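Local structure of EST1E (Clostridium proteoclasticum, 2WTN) at residues L29-H34 with A58-D63; G106-G111 with D226-D231. The protein is probably a serine esterase of the alpha/beta-hydrolase fold that cleaves feruloyl esters, and is seen here with ferulic acid bound. All coordinates share one frame; numbering follows the deposited sequence.

In the fold
Contact 1 pairs two neighbouring parallel strands of the central sheet, 27-33 and 58-62. Contact 2 sits at the C-terminal end of the next strand, 99-107, where S108 meets H228 and the bound ferulic acid. The centres of the two contacts lie about 15 Å apart. They touch directly: I33 O is 2.9 Å from H107 N, a probable backbone hydrogen bond, and I33 CG2 packs at 3.8 Å on G110 CA. Strand 27-33 therefore flanks the strand that carries the probable nucleophile. The side chain of H34, at the end of contact 1, is about 7 Å from the ferulic acid, whose acid group lies within contact 2.

Contact 1: residues L29-H34 with A58-D63; sequences LCIIIH and ATLRAD
L29 reaches over to A58 and L60 on one face of a parallel strand pair. Its CB and CG lie beside A58 O. L29 CD1 goes further and meets A58 CB at 3.4 Å, tighter than usual for two carbons. L29 CD2 takes the other direction and touches L60 CB at 4.2 Å. CG is anti to the backbone N (chi1 -176°), and this turn carries both methyls toward the neighbouring strand. The I33 side chain lies on the same face, with I33 CD1 4.4 Å from A62 CB. V89, V90 and I86 of helix 79-93 cover this face.

C30, T59, I32 and R61 occupy the other face. Here C30 and T59 touch L52 of helix 43-54, and T59 and R61 touch Q49. I32 CB meets R61 CG at 4.1 Å, and I32 CD1 approaches the T59 methyl CG2. Beyond CG the R61 chain leads away from strand 27-33.

Four backbone bonds join the strands. C30 N donates to A58 O (2.7 Å), and L60 N donates to C30 O (2.8 Å). I32 N donates to L60 O. A62 N closes the ladder on I32 O at 3.2 Å. A water also donates to I32 O, so two donors share that oxygen.

At the C-terminal end, the H34 ring turns its edge to segment 58-63, with H34 CD2 3.4 Å from A62 O. Its NE2 is bonded to M64 N, just past D63. D63 OD1 is held by S40. The two strands pair side by side and are connected by helix 43-54, a beta-alpha-beta unit. Four bonds satisfy buried main chain between them. The face with L29, I31, I33, L60 and A62 is apolar, while on the other T59 pairs with N53, and R61 with D18 and S40.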
loop_
_atom_site.group_PDB
_atom_site.type_symbol
_atom_site.label_atom_id
_atom_site.label_comp_id
_atom_site.label_asym_id
_atom_site.label_seq_id
_atom_site.Cartn_x
_atom_site.Cartn_y
_atom_site.Cartn_z
ATOM N N LEU B 29 19.065 9.084 15.189
ATOM C CA LEU B 29 17.649 9.120 15.485
ATOM C C LEU B 29 17.024 7.734 15.249
ATOM O O LEU B 29 17.292 7.136 14.240
ATOM C CB LEU B 29 16.967 10.125 14.577
ATOM C CG LEU B 29 15.497 10.291 14.890
ATOM C CD1 LEU B 29 15.304 11.230 16.061
ATOM C CD2 LEU B 29 14.787 10.894 13.740
ATOM N N CYS B 30 16.226 7.243 16.199
ATOM C CA CYS B 30 15.425 6.006 15.992
ATOM C C CYS B 30 13.928 6.325 15.872
ATOM O O CYS B 30 13.374 7.044 16.688
ATOM C CB CYS B 30 15.690 4.999 17.113
ATOM S SG CYS B 30 14.979 3.340 16.772
ATOM N N ILE B 31 13.294 5.842 14.818
ATOM C CA ILE B 31 11.795 5.983 14.646
ATOM C C ILE B 31 11.266 4.766 15.344
ATOM O O ILE B 31 11.909 3.688 15.308
ATOM C CB ILE B 31 11.378 6.074 13.156
ATOM C CG1 ILE B 31 11.939 7.365 12.547
ATOM C CG2 ILE B 31 9.877 5.923 12.953
ATOM C CD1 ILE B 31 12.006 7.411 11.006
ATOM N N ILE B 32 10.218 4.971 16.098
ATOM C CA ILE B 32 9.590 3.929 16.935
ATOM C C ILE B 32 8.072 3.935 16.636
ATOM O O ILE B 32 7.422 4.953 16.762
ATOM C CB ILE B 32 9.848 4.169 18.448
ATOM C CG1 ILE B 32 11.333 4.199 18.794
ATOM C CG2 ILE B 32 9.273 3.050 19.287
ATOM C CD1 ILE B 32 11.596 4.490 20.208
ATOM N N ILE B 33 7.566 2.785 16.173
ATOM C CA ILE B 33 6.213 2.557 15.784
ATOM C C ILE B 33 5.540 1.500 16.738
ATOM O O ILE B 33 6.049 0.338 16.939
ATOM C CB ILE B 33 6.120 2.088 14.298
ATOM C CG1 ILE B 33 6.968 2.976 13.356
ATOM C CG2 ILE B 33 4.677 1.953 13.842
ATOM C CD1 ILE B 33 6.555 4.453 13.174
ATOM N N HIS B 34 4.428 1.940 17.356
ATOM C CA HIS B 34 3.598 1.120 18.273
ATOM C C HIS B 34 2.792 0.066 17.411
ATOM O O HIS B 34 2.882 0.021 16.153
ATOM C CB HIS B 34 2.596 2.060 19.032
ATOM C CG HIS B 34 1.646 2.740 18.082
ATOM N ND1 HIS B 34 0.538 2.103 17.580
ATOM C CD2 HIS B 34 1.677 3.953 17.481
ATOM C CE1 HIS B 34 -0.062 2.887 16.692
ATOM N NE2 HIS B 34 0.601 4.019 16.618
ATOM N N ALA B 58 18.596 10.257 19.649
ATOM C CA ALA B 58 17.236 10.809 19.579
ATOM C C ALA B 58 16.148 9.755 19.138
ATOM O O ALA B 58 16.418 8.740 18.419
ATOM C CB ALA B 58 17.171 12.033 18.726
ATOM N N THR B 59 14.931 9.991 19.650
ATOM C CA THR B 59 13.788 9.116 19.349
ATOM C C THR B 59 12.693 9.918 18.739
ATOM O O THR B 59 12.459 11.079 19.081
ATOM C CB THR B 59 13.325 8.333 20.507
ATOM O OG1 THR B 59 12.847 9.222 21.537
ATOM C CG2 THR B 59 14.420 7.481 20.959
ATOM N N LEU B 60 12.081 9.340 17.720
ATOM C CA LEU B 60 10.874 9.913 17.174
ATOM C C LEU B 60 9.778 8.878 17.222
ATOM O O LEU B 60 9.746 7.951 16.351
ATOM C CB LEU B 60 11.168 10.404 15.755
ATOM C CG LEU B 60 9.997 11.093 15.083
ATOM C CD1 LEU B 60 9.616 12.340 15.778
ATOM C CD2 LEU B 60 10.399 11.438 13.676
ATOM N N ARG B 61 8.941 8.943 18.256
ATOM C CA ARG B 61 7.810 8.054 18.371
ATOM C C ARG B 61 6.630 8.617 17.607
ATOM O O ARG B 61 6.302 9.818 17.731
ATOM C CB ARG B 61 7.390 7.815 19.797
ATOM C CG ARG B 61 8.428 7.304 20.682
ATOM C CD ARG B 61 7.877 7.423 22.132
ATOM N NE ARG B 61 8.067 8.760 22.672
ATOM C CZ ARG B 61 7.381 9.229 23.716
ATOM N NH1 ARG B 61 6.435 8.503 24.324
ATOM N NH2 ARG B 61 7.656 10.435 24.165
ATOM N N ALA B 62 5.999 7.805 16.776
ATOM C CA ALA B 62 4.874 8.306 16.006
ATOM C C ALA B 62 3.620 7.472 16.134
ATOM O O ALA B 62 3.670 6.249 16.024
ATOM C CB ALA B 62 5.251 8.456 14.509
ATOM N N ASP B 63 2.486 8.149 16.384
ATOM C CA ASP B 63 1.183 7.542 16.330
ATOM C C ASP B 63 0.719 7.380 14.857
ATOM O O ASP B 63 0.605 8.349 14.112
ATOM C CB ASP B 63 0.154 8.333 17.101
ATOM C CG ASP B 63 0.384 8.323 18.606
ATOM O OD1 ASP B 63 1.080 7.449 19.183
ATOM O OD2 ASP B 63 -0.228 9.196 19.264
HETATM O O HOH W 1 5.194 4.709 18.766
#

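Contact 2: residues G106-G111 with D226-D231; sequences GHSQGG and DTHCYD. With FER (3-(4-hydroxy-3-methoxyphenyl)-2-propenoic acid), chain H.
H228 NE2 lies between S108 OG and the acid group of ferulic acid. H228 NE2 and S108 OG are 2.5 Å apart and hydrogen-bonded, though the position of OG is less certain because it sits too close to the ligand in the model. Ferulic acid O2 accepts a longer bond from H228 NE2, at 3.3 Å. Both oxygens lie at the edge of the imidazole, in its plane. On the far side of the ring, ND1 is bonded to D200, which fixes the ring's rotation. The other oxygen of the acid group, O1, takes a bond from Q109 N (2.8 Å). F36 N and L147 N also bond to the ligand.

H107 also links the two segments. With chi1 at -176° its ring extends away from its own backbone N, toward the 226-231 loop. There H107 NE2 donates to H228 O at 2.7 Å. The bond is bent, at 143°, but the oxygen stays near the H107 ring plane. H107 CE1 lies over one face of the H228 ring, toward its rim, and the two planes are inclined at 45°. Y230 OH comes to the edge of the H107 ring, 3.3 Å from H107 CD2, and is itself bonded to S132. H228 O also sits over the centre of the Y230 ring.

S108 lies in a G-H-S-Q-G sequence at a strand-to-helix turn, consistent with the nucleophile elbow of this fold. With H228 and D200 it probably forms the catalytic triad. The position of O1 against Q109 N is consistent with an oxyanion hole. H107 fixes the backbone carbonyl of H228, and D200 probably orients its ring toward S108.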
loop_
_atom_site.group_PDB
_atom_site.type_symbol
_atom_site.label_atom_id
_atom_site.label_comp_id
_atom_site.label_asym_id
_atom_site.label_seq_id
_atom_site.Cartn_x
_atom_site.Cartn_y
_atom_site.Cartn_z
ATOM N N GLY B 106 10.121 -1.021 16.377
ATOM C CA GLY B 106 8.690 -1.132 16.424
ATOM C C GLY B 106 8.212 -2.371 17.120
ATOM O O GLY B 106 8.944 -3.383 17.161
ATOM N N HIS B 107 7.024 -2.275 17.736
ATOM C CA HIS B 107 6.461 -3.381 18.501
ATOM C C HIS B 107 5.226 -3.983 17.823
ATOM O O HIS B 107 4.284 -3.258 17.438
ATOM C CB HIS B 107 6.140 -2.967 19.949
ATOM C CG HIS B 107 5.652 -4.101 20.800
ATOM N ND1 HIS B 107 4.321 -4.302 21.051
ATOM C CD2 HIS B 107 6.307 -5.127 21.394
ATOM C CE1 HIS B 107 4.168 -5.410 21.760
ATOM N NE2 HIS B 107 5.362 -5.925 22.001
ATOM N N SER B 108 5.272 -5.289 17.600
ATOM C CA SER B 108 4.086 -6.086 17.161
ATOM C C SER B 108 3.671 -5.721 15.768
ATOM O O SER B 108 4.486 -5.800 14.872
ATOM C CB SER B 108 3.008 -5.941 18.177
ATOM O OG SER B 108 2.064 -7.010 18.059
ATOM N N GLN B 109 2.471 -5.201 15.540
ATOM C CA GLN B 109 2.151 -4.721 14.213
ATOM C C GLN B 109 3.107 -3.632 13.741
ATOM O O GLN B 109 3.397 -3.547 12.537
ATOM C CB GLN B 109 0.709 -4.280 14.096
ATOM C CG GLN B 109 0.310 -3.776 12.687
ATOM C CD GLN B 109 -1.194 -3.500 12.523
ATOM O OE1 GLN B 109 -1.983 -4.458 12.421
ATOM N NE2 GLN B 109 -1.579 -2.184 12.397
ATOM N N GLY B 110 3.626 -2.833 14.657
ATOM C CA GLY B 110 4.667 -1.813 14.362
ATOM C C GLY B 110 6.024 -2.430 14.084
ATOM O O GLY B 110 6.811 -1.879 13.279
ATOM N N GLY B 111 6.272 -3.596 14.674
ATOM C CA GLY B 111 7.438 -4.476 14.331
ATOM C C GLY B 111 7.391 -4.968 12.888
ATOM O O GLY B 111 8.390 -4.845 12.161
ATOM N N ASP B 226 8.282 -14.490 28.866
ATOM C CA ASP B 226 7.582 -13.214 28.803
ATOM C C ASP B 226 6.437 -13.199 27.804
ATOM O O ASP B 226 6.331 -14.034 26.914
ATOM C CB ASP B 226 8.557 -12.041 28.600
ATOM C CG ASP B 226 8.196 -10.827 29.440
ATOM O OD1 ASP B 226 7.079 -10.824 30.006
ATOM O OD2 ASP B 226 9.019 -9.861 29.508
ATOM N N THR B 227 5.610 -12.194 28.013
ATOM C CA THR B 227 4.368 -11.936 27.346
ATOM C C THR B 227 4.592 -10.995 26.135
ATOM O O THR B 227 5.717 -10.560 25.870
ATOM C CB THR B 227 3.436 -11.261 28.365
ATOM O OG1 THR B 227 3.950 -9.982 28.758
ATOM C CG2 THR B 227 3.324 -12.123 29.673
ATOM N N HIS B 228 3.500 -10.680 25.437
ATOM C CA HIS B 228 3.521 -9.798 24.290
ATOM C C HIS B 228 4.035 -8.401 24.598
ATOM O O HIS B 228 4.842 -7.881 23.857
ATOM C CB HIS B 228 2.138 -9.666 23.659
ATOM C CG HIS B 228 2.189 -9.098 22.263
ATOM N ND1 HIS B 228 3.149 -9.485 21.339
ATOM C CD2 HIS B 228 1.432 -8.149 21.654
ATOM C CE1 HIS B 228 2.967 -8.809 20.220
ATOM N NE2 HIS B 228 1.919 -8.006 20.378
ATOM N N CYS B 229 3.573 -7.814 25.699
ATOM C CA CYS B 229 4.080 -6.471 26.099
ATOM C C CYS B 229 5.123 -6.508 27.192
ATOM O O CYS B 229 5.316 -5.516 27.840
ATOM C CB CYS B 229 2.947 -5.512 26.488
ATOM S SG CYS B 229 1.775 -5.377 25.204
ATOM N N TYR B 230 5.762 -7.660 27.390
ATOM C CA TYR B 230 6.895 -7.764 28.294
ATOM C C TYR B 230 6.516 -7.365 29.712
ATOM O O TYR B 230 7.132 -6.521 30.327
ATOM C CB TYR B 230 8.102 -6.944 27.796
ATOM C CG TYR B 230 8.341 -7.004 26.303
ATOM C CD1 TYR B 230 8.618 -8.199 25.669
ATOM C CD2 TYR B 230 8.236 -5.869 25.522
ATOM C CE1 TYR B 230 8.833 -8.262 24.283
ATOM C CE2 TYR B 230 8.434 -5.902 24.131
ATOM C CZ TYR B 230 8.736 -7.086 23.509
ATOM O OH TYR B 230 8.899 -7.090 22.132
ATOM N N ASP B 231 5.473 -7.994 30.222
ATOM C CA ASP B 231 4.937 -7.611 31.524
ATOM C C ASP B 231 5.954 -7.898 32.644
ATOM O O ASP B 231 5.990 -7.181 33.608
ATOM C CB ASP B 231 3.639 -8.391 31.806
ATOM C CG ASP B 231 2.453 -7.936 30.932
ATOM O OD1 ASP B 231 2.476 -6.815 30.373
ATOM O OD2 ASP B 231 1.495 -8.722 30.835
HETATM C C4 FER H . -3.847 -10.636 15.209
HETATM C C5 FER H . -2.768 -10.790 16.078
HETATM C C6 FER H . -1.972 -9.695 16.418
HETATM C C3 FER H . -4.118 -9.366 14.672
HETATM C C2 FER H . -3.298 -8.260 15.007
HETATM C C1 FER H . -2.230 -8.425 15.885
HETATM C C10 FER H . -5.120 -7.893 13.214
HETATM C C7 FER H . -1.429 -7.339 16.175
HETATM C C8 FER H . -1.129 -7.059 17.491
HETATM C C9 FER H . -0.331 -5.943 17.895
HETATM O O1 FER H . 0.162 -5.164 17.034
HETATM O O2 FER H . -0.188 -5.787 19.142
HETATM O O4 FER H . -4.618 -11.718 14.889
HETATM O O3 FER H . -5.194 -9.198 13.833
#